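Local structure of hypothetical protein TT1426 (Thermus thermophilus, 1WD5) at residues Glu15-Leu20 with Asp39-Arg44; Met1-Arg6 with Gly10-Glu15; Ala138-Val143 with Val151-Pro156. The protein probably acts as a phosphoribosyltransferase of the type I fold, transferring a glycosyl group, though its own reaction and substrate remain unassigned. All coordinates share one frame; numbering follows the deposited sequence.

Contact 1. Residues Glu15-Leu20 with Asp39-Arg44; sequences EALAPL and DEVARR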
ATOM      1  N   GLU A  15       3.997 -17.364   0.906  1.00 14.96           N
ATOM      2  CA  GLU A  15       5.005 -18.404   0.725  1.00 16.21           C
ATOM      3  C   GLU A  15       6.317 -17.810   0.194  1.00 16.03           C
ATOM      4  O   GLU A  15       7.404 -18.225   0.592  1.00 16.95           O
ATOM      5  CB  GLU A  15       4.468 -19.486  -0.224  1.00 15.34           C
ATOM      6  CG  GLU A  15       3.516 -20.473   0.457  1.00 17.19           C
ATOM      7  CD  GLU A  15       2.580 -21.181  -0.509  1.00 20.85           C
ATOM      8  OE1 GLU A  15       2.901 -21.276  -1.714  1.00 19.97           O
ATOM      9  OE2 GLU A  15       1.516 -21.660  -0.058  1.00 22.44           O
ATOM     10  N   ALA A  16       6.214 -16.830  -0.696  1.00 15.62           N
ATOM     11  CA  ALA A  16       7.408 -16.189  -1.244  1.00 16.26           C
ATOM     12  C   ALA A  16       8.094 -15.338  -0.172  1.00 16.82           C
ATOM     13  O   ALA A  16       9.303 -15.107  -0.228  1.00 16.30           O
ATOM     14  CB  ALA A  16       7.033 -15.314  -2.442  1.00 13.91           C
ATOM     15  N   LEU A  17       7.318 -14.887   0.812  1.00 15.70           N
ATOM     16  CA  LEU A  17       7.846 -14.044   1.886  1.00 16.70           C
ATOM     17  C   LEU A  17       8.431 -14.809   3.071  1.00 18.42           C
ATOM     18  O   LEU A  17       9.289 -14.289   3.786  1.00 15.66           O
ATOM     19  CB  LEU A  17       6.749 -13.111   2.408  1.00 14.48           C
ATOM     20  CG  LEU A  17       6.197 -12.034   1.471  1.00 16.15           C
ATOM     21  CD1 LEU A  17       4.936 -11.434   2.085  1.00 14.82           C
ATOM     22  CD2 LEU A  17       7.244 -10.949   1.246  1.00 16.22           C
ATOM     23  N   ALA A  18       7.961 -16.035   3.280  1.00 19.06           N
ATOM     24  CA  ALA A  18       8.416 -16.860   4.399  1.00 21.24           C
ATOM     25  C   ALA A  18       9.935 -16.957   4.579  1.00 23.23           C
ATOM     26  O   ALA A  18      10.437 -16.887   5.699  1.00 23.78           O
ATOM     27  CB  ALA A  18       7.822 -18.265   4.281  1.00 20.09           C
ATOM     28  N   PRO A  19      10.685 -17.124   3.480  1.00 23.97           N
ATOM     29  CA  PRO A  19      12.146 -17.230   3.585  1.00 25.17           C
ATOM     30  C   PRO A  19      12.873 -15.963   4.042  1.00 25.31           C
ATOM     31  O   PRO A  19      14.013 -16.037   4.500  1.00 23.90           O
ATOM     32  CB  PRO A  19      12.569 -17.635   2.169  1.00 25.79           C
ATOM     33  CG  PRO A  19      11.340 -18.294   1.602  1.00 26.47           C
ATOM     34  CD  PRO A  19      10.242 -17.402   2.105  1.00 24.88           C
ATOM     35  N   LEU A  20      12.219 -14.810   3.921  1.00 25.00           N
ATOM     36  CA  LEU A  20      12.834 -13.536   4.290  1.00 26.54           C
ATOM     37  C   LEU A  20      13.169 -13.352   5.764  1.00 26.59           C
ATOM     38  O   LEU A  20      13.920 -12.449   6.120  1.00 26.99           O
ATOM     39  CB  LEU A  20      11.953 -12.373   3.832  1.00 28.46           C
ATOM     40  CG  LEU A  20      11.737 -12.261   2.322  1.00 31.29           C
ATOM     41  CD1 LEU A  20      10.918 -11.016   2.022  1.00 32.35           C
ATOM     42  CD2 LEU A  20      13.079 -12.196   1.614  1.00 33.08           C
ATOM     43  N   ASP A  39      -4.669  -9.570   4.209  1.00 14.09           N
ATOM     44  CA  ASP A  39      -5.231 -10.365   5.292  1.00 13.10           C
ATOM     45  C   ASP A  39      -4.768 -11.818   5.187  1.00 14.11           C
ATOM     46  O   ASP A  39      -4.415 -12.437   6.191  1.00 13.96           O
ATOM     47  CB  ASP A  39      -6.762 -10.313   5.254  1.00 13.04           C
ATOM     48  CG  ASP A  39      -7.398 -11.126   6.368  1.00 15.94           C
ATOM     49  OD1 ASP A  39      -7.400 -10.660   7.525  1.00 19.66           O
ATOM     50  OD2 ASP A  39      -7.883 -12.242   6.091  1.00 18.14           O
ATOM     51  N   GLU A  40      -4.772 -12.366   3.972  1.00 11.82           N
ATOM     52  CA  GLU A  40      -4.349 -13.749   3.782  1.00 12.39           C
ATOM     53  C   GLU A  40      -2.870 -13.882   4.144  1.00 12.61           C
ATOM     54  O   GLU A  40      -2.466 -14.854   4.774  1.00 12.21           O
ATOM     55  CB  GLU A  40      -4.586 -14.182   2.331  1.00 14.15           C
ATOM     56  CG  GLU A  40      -4.367 -15.676   2.041  1.00 15.98           C
ATOM     57  CD  GLU A  40      -5.286 -16.589   2.844  1.00 18.92           C
ATOM     58  OE1 GLU A  40      -6.430 -16.181   3.146  1.00 19.20           O
ATOM     59  OE2 GLU A  40      -4.872 -17.725   3.163  1.00 20.14           O
ATOM     60  N   VAL A  41      -2.064 -12.894   3.759  1.00 12.48           N
ATOM     61  CA  VAL A  41      -0.634 -12.931   4.069  1.00 11.02           C
ATOM     62  C   VAL A  41      -0.426 -12.897   5.578  1.00 11.52           C
ATOM     63  O   VAL A  41       0.328 -13.695   6.126  1.00 12.44           O
ATOM     64  CB  VAL A  41       0.119 -11.731   3.447  1.00 11.65           C
ATOM     65  CG1 VAL A  41       1.529 -11.643   4.027  1.00 11.21           C
ATOM     66  CG2 VAL A  41       0.191 -11.887   1.934  1.00  9.13           C
ATOM     67  N   ALA A  42      -1.106 -11.973   6.245  1.00 11.23           N
ATOM     68  CA  ALA A  42      -0.986 -11.835   7.689  1.00 11.69           C
ATOM     69  C   ALA A  42      -1.347 -13.136   8.404  1.00 12.94           C
ATOM     70  O   ALA A  42      -0.682 -13.526   9.364  1.00 12.64           O
ATOM     71  CB  ALA A  42      -1.879 -10.697   8.182  1.00 11.23           C
ATOM     72  N   ARG A  43      -2.390 -13.812   7.935  1.00 12.38           N
ATOM     73  CA  ARG A  43      -2.805 -15.069   8.558  1.00 13.47           C
ATOM     74  C   ARG A  43      -1.801 -16.198   8.326  1.00 15.26           C
ATOM     75  O   ARG A  43      -1.593 -17.039   9.202  1.00 16.91           O
ATOM     76  CB  ARG A  43      -4.191 -15.481   8.044  1.00 10.89           C
ATOM     77  CG  ARG A  43      -5.300 -14.527   8.471  1.00 10.62           C
ATOM     78  CD  ARG A  43      -6.647 -14.830   7.805  1.00 11.75           C
ATOM     79  NE  ARG A  43      -7.651 -13.872   8.265  1.00 11.92           N
ATOM     80  CZ  ARG A  43      -8.181 -13.885   9.483  1.00 15.10           C
ATOM     81  NH1 ARG A  43      -7.815 -14.818  10.355  1.00 14.58           N
ATOM     82  NH2 ARG A  43      -9.041 -12.945   9.846  1.00 13.49           N
ATOM     83  N   ARG A  44      -1.170 -16.221   7.157  1.00 17.10           N
ATOM     84  CA  ARG A  44      -0.205 -17.276   6.858  1.00 17.28           C
ATOM     85  C   ARG A  44       1.147 -17.043   7.532  1.00 17.54           C
ATOM     86  O   ARG A  44       1.825 -17.997   7.903  1.00 16.94           O
ATOM     87  CB  ARG A  44      -0.019 -17.422   5.342  1.00 19.31           C
ATOM     88  CG  ARG A  44      -1.326 -17.647   4.597  1.00 21.03           C
ATOM     89  CD  ARG A  44      -1.253 -18.818   3.643  1.00 22.68           C
ATOM     90  NE  ARG A  44      -2.584 -19.201   3.173  1.00 22.22           N
ATOM     91  CZ  ARG A  44      -2.897 -20.416   2.737  1.00 22.33           C
ATOM     92  NH1 ARG A  44      -1.973 -21.364   2.707  1.00 17.97           N
ATOM     93  NH2 ARG A  44      -4.138 -20.688   2.347  1.00 23.84           N
TER
HETATM   94  O   HOH W   1       0.875 -21.533   2.558  1.00 46.01           O

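Contact 2. Residues Met1-Arg6 with Gly10-Glu15; sequences MRFRDR and GALLAE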
HETATM    1  N   MSE A   1       1.080 -14.739 -15.267  1.00 48.72           N
HETATM    2  CA  MSE A   1       0.494 -15.772 -14.362  1.00 48.52           C
HETATM    3  C   MSE A   1      -1.033 -15.694 -14.438  1.00 45.86           C
HETATM    4  O   MSE A   1      -1.580 -15.102 -15.369  1.00 45.36           O
HETATM    5  CB  MSE A   1       0.976 -15.532 -12.926  1.00 53.21           C
HETATM    6  CG  MSE A   1       0.804 -16.719 -11.991  1.00 59.07           C
HETATM    7 SE   MSE A   1       1.847 -16.593 -10.516  1.00 72.29          SE
HETATM    8  CE  MSE A   1       3.325 -17.476 -11.047  1.00 64.87           C
ATOM      9  N   ARG A   2      -1.721 -16.297 -13.473  1.00 42.23           N
ATOM     10  CA  ARG A   2      -3.185 -16.272 -13.459  1.00 37.59           C
ATOM     11  C   ARG A   2      -3.716 -16.839 -12.147  1.00 31.90           C
ATOM     12  O   ARG A   2      -3.773 -18.054 -11.964  1.00 30.47           O
ATOM     13  CB  ARG A   2      -3.733 -17.082 -14.635  1.00 40.00           C
ATOM     14  CG  ARG A   2      -5.248 -17.054 -14.770  1.00 44.10           C
ATOM     15  CD  ARG A   2      -5.749 -15.730 -15.330  1.00 45.69           C
ATOM     16  NE  ARG A   2      -7.190 -15.767 -15.569  1.00 47.47           N
ATOM     17  CZ  ARG A   2      -7.879 -14.788 -16.140  1.00 48.23           C
ATOM     18  NH1 ARG A   2      -7.259 -13.690 -16.536  1.00 50.47           N
ATOM     19  NH2 ARG A   2      -9.189 -14.905 -16.316  1.00 50.07           N
ATOM     20  N   PHE A   3      -4.108 -15.952 -11.241  1.00 24.98           N
ATOM     21  CA  PHE A   3      -4.620 -16.365  -9.940  1.00 19.97           C
ATOM     22  C   PHE A   3      -6.127 -16.604  -9.959  1.00 17.63           C
ATOM     23  O   PHE A   3      -6.854 -15.941 -10.693  1.00 18.19           O
ATOM     24  CB  PHE A   3      -4.290 -15.297  -8.890  1.00 16.80           C
ATOM     25  CG  PHE A   3      -2.864 -14.818  -8.938  1.00 15.63           C
ATOM     26  CD1 PHE A   3      -2.538 -13.630  -9.573  1.00 13.94           C
ATOM     27  CD2 PHE A   3      -1.844 -15.568  -8.359  1.00 14.67           C
ATOM     28  CE1 PHE A   3      -1.211 -13.189  -9.634  1.00 15.03           C
ATOM     29  CE2 PHE A   3      -0.519 -15.141  -8.415  1.00 13.35           C
ATOM     30  CZ  PHE A   3      -0.201 -13.950  -9.054  1.00 13.40           C
ATOM     31  N   ARG A   4      -6.590 -17.547  -9.140  1.00 16.52           N
ATOM     32  CA  ARG A   4      -8.018 -17.847  -9.052  1.00 17.13           C
ATOM     33  C   ARG A   4      -8.736 -16.633  -8.477  1.00 16.86           C
ATOM     34  O   ARG A   4      -9.777 -16.220  -8.981  1.00 16.95           O
ATOM     35  CB  ARG A   4      -8.282 -19.051  -8.139  1.00 15.71           C
ATOM     36  CG  ARG A   4      -7.640 -20.369  -8.579  1.00 18.24           C
ATOM     37  CD  ARG A   4      -8.241 -21.543  -7.803  1.00 16.72           C
ATOM     38  NE  ARG A   4      -8.044 -21.423  -6.359  1.00 18.37           N
ATOM     39  CZ  ARG A   4      -6.944 -21.811  -5.716  1.00 18.47           C
ATOM     40  NH1 ARG A   4      -5.937 -22.357  -6.382  1.00 16.83           N
ATOM     41  NH2 ARG A   4      -6.840 -21.635  -4.408  1.00 19.79           N
ATOM     42  N   ASP A   5      -8.164 -16.077  -7.410  1.00 17.31           N
ATOM     43  CA  ASP A   5      -8.711 -14.906  -6.731  1.00 15.89           C
ATOM     44  C   ASP A   5      -7.647 -14.267  -5.835  1.00 14.91           C
ATOM     45  O   ASP A   5      -6.494 -14.706  -5.811  1.00 13.90           O
ATOM     46  CB  ASP A   5      -9.943 -15.287  -5.893  1.00 17.09           C
ATOM     47  CG  ASP A   5      -9.718 -16.524  -5.033  1.00 19.90           C
ATOM     48  OD1 ASP A   5      -8.643 -16.639  -4.407  1.00 20.08           O
ATOM     49  OD2 ASP A   5     -10.627 -17.378  -4.972  1.00 22.03           O
ATOM     50  N   ARG A   6      -8.032 -13.231  -5.099  1.00 12.53           N
ATOM     51  CA  ARG A   6      -7.093 -12.536  -4.228  1.00 12.60           C
ATOM     52  C   ARG A   6      -6.563 -13.374  -3.058  1.00 13.03           C
ATOM     53  O   ARG A   6      -5.432 -13.173  -2.619  1.00 13.23           O
ATOM     54  CB  ARG A   6      -7.718 -11.237  -3.714  1.00 12.31           C
ATOM     55  CG  ARG A   6      -7.996 -10.198  -4.810  1.00  9.08           C
ATOM     56  CD  ARG A   6      -8.520  -8.903  -4.203  1.00  9.64           C
ATOM     57  NE  ARG A   6      -8.894  -7.896  -5.200  1.00 12.27           N
ATOM     58  CZ  ARG A   6     -10.035  -7.905  -5.882  1.00 11.85           C
ATOM     59  NH1 ARG A   6     -10.926  -8.870  -5.688  1.00 10.53           N
ATOM     60  NH2 ARG A   6     -10.305  -6.929  -6.736  1.00 14.76           N
ATOM     61  N   GLY A  10      -2.697 -14.255  -2.301  1.00 12.42           N
ATOM     62  CA  GLY A  10      -2.188 -13.971  -0.971  1.00 13.54           C
ATOM     63  C   GLY A  10      -1.433 -15.147  -0.379  1.00 13.38           C
ATOM     64  O   GLY A  10      -0.434 -14.965   0.321  1.00 15.95           O
ATOM     65  N   ALA A  11      -1.914 -16.356  -0.649  1.00 12.20           N
ATOM     66  CA  ALA A  11      -1.271 -17.562  -0.143  1.00 12.70           C
ATOM     67  C   ALA A  11       0.106 -17.714  -0.784  1.00 12.41           C
ATOM     68  O   ALA A  11       1.092 -17.961  -0.096  1.00 14.84           O
ATOM     69  CB  ALA A  11      -2.140 -18.795  -0.452  1.00 12.90           C
ATOM     70  N   LEU A  12       0.169 -17.563  -2.103  1.00 11.74           N
ATOM     71  CA  LEU A  12       1.436 -17.683  -2.824  1.00 13.68           C
ATOM     72  C   LEU A  12       2.410 -16.588  -2.415  1.00 14.26           C
ATOM     73  O   LEU A  12       3.623 -16.804  -2.371  1.00 15.67           O
ATOM     74  CB  LEU A  12       1.205 -17.607  -4.338  1.00 11.97           C
ATOM     75  CG  LEU A  12       0.475 -18.783  -4.978  1.00 11.54           C
ATOM     76  CD1 LEU A  12       0.183 -18.470  -6.441  1.00 12.58           C
ATOM     77  CD2 LEU A  12       1.336 -20.043  -4.856  1.00 10.66           C
ATOM     78  N   LEU A  13       1.878 -15.408  -2.117  1.00 12.77           N
ATOM     79  CA  LEU A  13       2.725 -14.288  -1.724  1.00 13.01           C
ATOM     80  C   LEU A  13       3.332 -14.551  -0.351  1.00 14.35           C
ATOM     81  O   LEU A  13       4.513 -14.274  -0.118  1.00 15.17           O
ATOM     82  CB  LEU A  13       1.910 -12.992  -1.697  1.00 11.52           C
ATOM     83  CG  LEU A  13       2.720 -11.698  -1.665  1.00 11.89           C
ATOM     84  CD1 LEU A  13       3.660 -11.651  -2.867  1.00 12.44           C
ATOM     85  CD2 LEU A  13       1.774 -10.498  -1.684  1.00 10.33           C
ATOM     86  N   ALA A  14       2.521 -15.085   0.559  1.00 14.67           N
ATOM     87  CA  ALA A  14       2.992 -15.393   1.907  1.00 15.44           C
ATOM     88  C   ALA A  14       4.117 -16.426   1.838  1.00 15.75           C
ATOM     89  O   ALA A  14       5.070 -16.372   2.614  1.00 15.89           O
ATOM     90  CB  ALA A  14       1.847 -15.931   2.752  1.00 15.96           C
ATOM     91  N   GLU A  15       3.997 -17.364   0.906  1.00 14.96           N
ATOM     92  CA  GLU A  15       5.005 -18.404   0.725  1.00 16.21           C
ATOM     93  C   GLU A  15       6.317 -17.810   0.194  1.00 16.03           C
ATOM     94  O   GLU A  15       7.404 -18.225   0.592  1.00 16.95           O
ATOM     95  CB  GLU A  15       4.468 -19.486  -0.224  1.00 15.34           C
ATOM     96  CG  GLU A  15       3.516 -20.473   0.457  1.00 17.19           C
ATOM     97  CD  GLU A  15       2.580 -21.181  -0.509  1.00 20.85           C
ATOM     98  OE1 GLU A  15       2.901 -21.276  -1.714  1.00 19.97           O
ATOM     99  OE2 GLU A  15       1.516 -21.660  -0.058  1.00 22.44           O
TER

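Contact 3. Residues Ala138-Val143 with Val151-Pro156; sequences AALSVV and VVVAVP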
ATOM      1  N   ALA A 138       3.513   6.379  -2.510  1.00 16.35           N
ATOM      2  CA  ALA A 138       3.008   7.285  -1.488  1.00 15.92           C
ATOM      3  C   ALA A 138       3.000   6.548  -0.155  1.00 15.52           C
ATOM      4  O   ALA A 138       3.347   7.116   0.883  1.00 14.90           O
ATOM      5  CB  ALA A 138       1.598   7.751  -1.841  1.00 17.38           C
ATOM      6  N   ALA A 139       2.602   5.278  -0.188  1.00 16.13           N
ATOM      7  CA  ALA A 139       2.557   4.472   1.028  1.00 15.34           C
ATOM      8  C   ALA A 139       3.953   4.363   1.627  1.00 15.03           C
ATOM      9  O   ALA A 139       4.127   4.490   2.837  1.00 14.66           O
ATOM     10  CB  ALA A 139       2.012   3.079   0.725  1.00 15.40           C
ATOM     11  N   LEU A 140       4.944   4.121   0.775  1.00 15.79           N
ATOM     12  CA  LEU A 140       6.326   4.003   1.228  1.00 16.11           C
ATOM     13  C   LEU A 140       6.806   5.293   1.880  1.00 15.63           C
ATOM     14  O   LEU A 140       7.415   5.270   2.948  1.00 16.77           O
ATOM     15  CB  LEU A 140       7.250   3.657   0.052  1.00 16.25           C
ATOM     16  CG  LEU A 140       7.300   2.203  -0.426  1.00 16.09           C
ATOM     17  CD1 LEU A 140       8.175   2.103  -1.664  1.00 16.76           C
ATOM     18  CD2 LEU A 140       7.855   1.316   0.681  1.00 15.66           C
ATOM     19  N   SER A 141       6.531   6.421   1.234  1.00 15.77           N
ATOM     20  CA  SER A 141       6.957   7.711   1.762  1.00 15.88           C
ATOM     21  C   SER A 141       6.465   7.950   3.181  1.00 16.55           C
ATOM     22  O   SER A 141       7.223   8.419   4.027  1.00 17.43           O
ATOM     23  CB  SER A 141       6.478   8.840   0.850  1.00 15.99           C
ATOM     24  OG  SER A 141       7.175   8.805  -0.387  1.00 18.79           O
ATOM     25  N   VAL A 142       5.202   7.625   3.446  1.00 16.67           N
ATOM     26  CA  VAL A 142       4.642   7.823   4.779  1.00 14.74           C
ATOM     27  C   VAL A 142       5.187   6.800   5.772  1.00 15.60           C
ATOM     28  O   VAL A 142       5.630   7.160   6.862  1.00 15.45           O
ATOM     29  CB  VAL A 142       3.096   7.737   4.761  1.00 14.79           C
ATOM     30  CG1 VAL A 142       2.555   7.804   6.184  1.00 12.80           C
ATOM     31  CG2 VAL A 142       2.518   8.883   3.925  1.00 11.97           C
ATOM     32  N   VAL A 143       5.160   5.527   5.392  1.00 14.39           N
ATOM     33  CA  VAL A 143       5.648   4.470   6.265  1.00 15.68           C
ATOM     34  C   VAL A 143       7.110   4.651   6.681  1.00 16.67           C
ATOM     35  O   VAL A 143       7.458   4.395   7.829  1.00 16.81           O
ATOM     36  CB  VAL A 143       5.476   3.085   5.603  1.00 16.45           C
ATOM     37  CG1 VAL A 143       6.075   2.002   6.489  1.00 16.95           C
ATOM     38  CG2 VAL A 143       3.992   2.811   5.366  1.00 15.34           C
ATOM     39  N   VAL A 151      11.182  -2.616   5.796  1.00 18.80           N
ATOM     40  CA  VAL A 151      10.029  -2.462   4.920  1.00 17.71           C
ATOM     41  C   VAL A 151      10.198  -3.323   3.673  1.00 19.03           C
ATOM     42  O   VAL A 151      11.251  -3.306   3.025  1.00 18.36           O
ATOM     43  CB  VAL A 151       9.838  -0.985   4.494  1.00 17.12           C
ATOM     44  CG1 VAL A 151       8.575  -0.841   3.661  1.00 16.07           C
ATOM     45  CG2 VAL A 151       9.766  -0.096   5.727  1.00 14.03           C
ATOM     46  N   VAL A 152       9.161  -4.089   3.352  1.00 17.51           N
ATOM     47  CA  VAL A 152       9.176  -4.950   2.178  1.00 15.78           C
ATOM     48  C   VAL A 152       7.905  -4.743   1.378  1.00 15.63           C
ATOM     49  O   VAL A 152       6.803  -4.792   1.927  1.00 17.11           O
ATOM     50  CB  VAL A 152       9.249  -6.447   2.560  1.00 16.35           C
ATOM     51  CG1 VAL A 152       9.160  -7.304   1.303  1.00 15.79           C
ATOM     52  CG2 VAL A 152      10.534  -6.741   3.308  1.00 16.77           C
ATOM     53  N   VAL A 153       8.057  -4.498   0.082  1.00 15.00           N
ATOM     54  CA  VAL A 153       6.907  -4.327  -0.796  1.00 13.28           C
ATOM     55  C   VAL A 153       6.617  -5.698  -1.397  1.00 14.60           C
ATOM     56  O   VAL A 153       7.490  -6.299  -2.025  1.00 14.16           O
ATOM     57  CB  VAL A 153       7.207  -3.338  -1.936  1.00 14.67           C
ATOM     58  CG1 VAL A 153       6.089  -3.382  -2.972  1.00 12.69           C
ATOM     59  CG2 VAL A 153       7.355  -1.931  -1.372  1.00 13.97           C
ATOM     60  N   ALA A 154       5.398  -6.195  -1.207  1.00 13.88           N
ATOM     61  CA  ALA A 154       5.033  -7.505  -1.731  1.00 13.37           C
ATOM     62  C   ALA A 154       3.758  -7.440  -2.567  1.00 13.61           C
ATOM     63  O   ALA A 154       2.710  -7.002  -2.084  1.00 13.68           O
ATOM     64  CB  ALA A 154       4.862  -8.491  -0.581  1.00 13.20           C
ATOM     65  N   VAL A 155       3.853  -7.887  -3.818  1.00 11.96           N
ATOM     66  CA  VAL A 155       2.713  -7.859  -4.730  1.00 13.83           C
ATOM     67  C   VAL A 155       2.645  -9.082  -5.644  1.00 13.58           C
ATOM     68  O   VAL A 155       3.666  -9.577  -6.113  1.00 15.23           O
ATOM     69  CB  VAL A 155       2.768  -6.608  -5.624  1.00 14.56           C
ATOM     70  CG1 VAL A 155       2.722  -5.351  -4.767  1.00 15.99           C
ATOM     71  CG2 VAL A 155       4.050  -6.626  -6.450  1.00 16.32           C
ATOM     72  N   PRO A 156       1.431  -9.582  -5.908  1.00 13.71           N
ATOM     73  CA  PRO A 156       1.233 -10.747  -6.775  1.00 14.90           C
ATOM     74  C   PRO A 156       1.715 -10.503  -8.207  1.00 14.88           C
ATOM     75  O   PRO A 156       2.364 -11.358  -8.799  1.00 15.89           O
ATOM     76  CB  PRO A 156      -0.276 -10.968  -6.715  1.00 14.14           C
ATOM     77  CG  PRO A 156      -0.626 -10.489  -5.340  1.00 13.69           C
ATOM     78  CD  PRO A 156       0.169  -9.205  -5.251  1.00 14.15           C
TER

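Contact 1. Residues Glu15-Leu20 with Asp39-Arg44
Leu17 meets Val41, and Glu15 reaches Arg44 through a water, in a small helix-to-helix contact between the C-terminal part of helix 6-17 and the latter half of helix 33-45. Its apolar half is one methyl pair: CD1 of Leu17 lies 3.9 Å from CG1 of Val41, the two side chains meeting at about a right angle. With CG1 anti to the backbone N (chi1 168°), Val41 holds that branch out against the leucine. Both residues are buried.

The polar half is exposed. Glu15 OE2 and Arg44 NH1 are 4.5 Å apart, and the carboxylate oxygen sits well out of the guanidinium plane, where no N-H points at it; the direct attraction is of charge alone. Water 1 makes the link, donating to Glu15 OE2 at 2.7 Å and accepting from Arg44 NH1 at 2.9 Å. The guanidinium is steadied within its own helix: Arg44 NE gives a 2.7 Å salt bridge to Glu40 OE2, nearly in the guanidinium plane and on the anti lone pair of that oxygen. NH2 adds a weak bond to the same oxygen, which helps set the rotation of the group. Glu40 OE1 in turn pairs with Arg7 of helix 6-17.

Around this pair, the Arg44 side chain packs on Ala11 and Ala14 of helix 6-17, Leu17 rests on Val173 of strand 171-174, and Ala42 turns to Leu49 of strand 48-59.

Contact 2. Residues Met1-Arg6 with Gly10-Glu15
Phe3 and Leu12 make the side-chain contact here, where the N-terminal arm lies against helix 6-17, the first helix of this phosphoribosyltransferase-type fold; Asp5 is its N-cap. Leu12 CD1 comes to the edge of the Phe3 ring, in the ring plane, 3.9 Å from CE2 and 4.0 Å from CD2. The methyl therefore meets the ring rim, with no CH-pi contact over a face. Leu12 brings this branch across with CG anti to its carbonyl carbon (chi1 -69°), and the ring turns its edge to it.

In the next shell Phe3 meets Tyr188 with the ring planes at about 40°, packs on Ala9 and Pro156, and is tied through its backbone to Tyr187 and Leu189. Further along, Asp5 OD1 caps the backbone N of His8, whose ND1 is bonded to Arg4 N, so the arm is fixed just where it becomes helix. The Arg6 side chain leads away to a salt bridge with Asp128. The Arg6 carbonyl takes a helical i to i+4 bond: Gly10 N donates to Arg6 O at 3.0 Å, with an N-H...O angle of 145° and the donor tilted 31° from the carbonyl plane.

Contact 3. Residues Ala138-Val143 with Val151-Pro156
Helix 138-143 runs almost antiparallel to strand 151-155, their axes 165° apart in direction and 10.6 Å apart at closest approach, with Val143 and Val151 the nearest pair of backbone positions (CA to CA 8.3 Å). That spacing is bridged entirely by branched aliphatic side chains, all of them buried.

Leu140 does most of the work. CD2 of Leu140 touches CG1 of Val151 at 3.7 Å and CG2 of Val153 at 3.9 Å, spanning Val151, which points at the helix, and Val153, which is met from the side through CG2. The other methyl, Leu140 CD1, adds a looser touch to Val153 CG2 at 4.1 Å. The leucine does not leave the helix pointing straight at the strand. Instead its CG stands anti to the carbonyl carbon (chi1 -79°), and the forked end then arrives over the valines, at a slant to Val151 and roughly at right angles to Val153. One turn later Val143 points toward the strand, but its CG1 remains 4.3 Å from Val151 CG2, a more distant touch. Val151 thus uses both methyls, one for each helix residue, while Val153 offers CG2 alone.

Between them, Val152 turns to the opposite face of the sheet, where it and Ala154 pack on Leu17 of helix 6-17. The strand is held in the sheet by backbone bonds from Val152 to Val123 and Leu125 on one flank and from Val153 to Glu171 and Val173 on the other. On the helix, Ala139 lies on Val52 and Val142 on Val54 of strand 48-59.

This is the returning half of a beta-alpha-beta crossover, strand 122-126, helix 134-144, strand 150-155, in the parallel core of a type I phosphoribosyltransferase fold; in this family the loop entering the helix usually carries the phosphoribosyl pyrophosphate-binding motif.

Contacts 1 and 2 both use helix 6-17 and share Glu15, their centres about 11 Å apart; Arg44 CB packs 3.5 Å from Ala14 CB between them. Contact 3 lies deeper, its centre about 5 Å from the centre of the chain, against about 16 and 17 Å for those of contacts 1 and 2. Segment 151-156 ties it to both: Leu17 CD2 is 3.9 Å from Ala154 CB, and Phe3 CZ is 3.7 Å from Pro156 O. Val152 points away from helix 134-144 and packs on Leu17, so helices 6-17 and 134-144 cover opposite faces of this strand. A buffer molecule, MES, bonded through its N4 to Glu15 OE2, lies beside Leu12, bordering contacts 1 and 2.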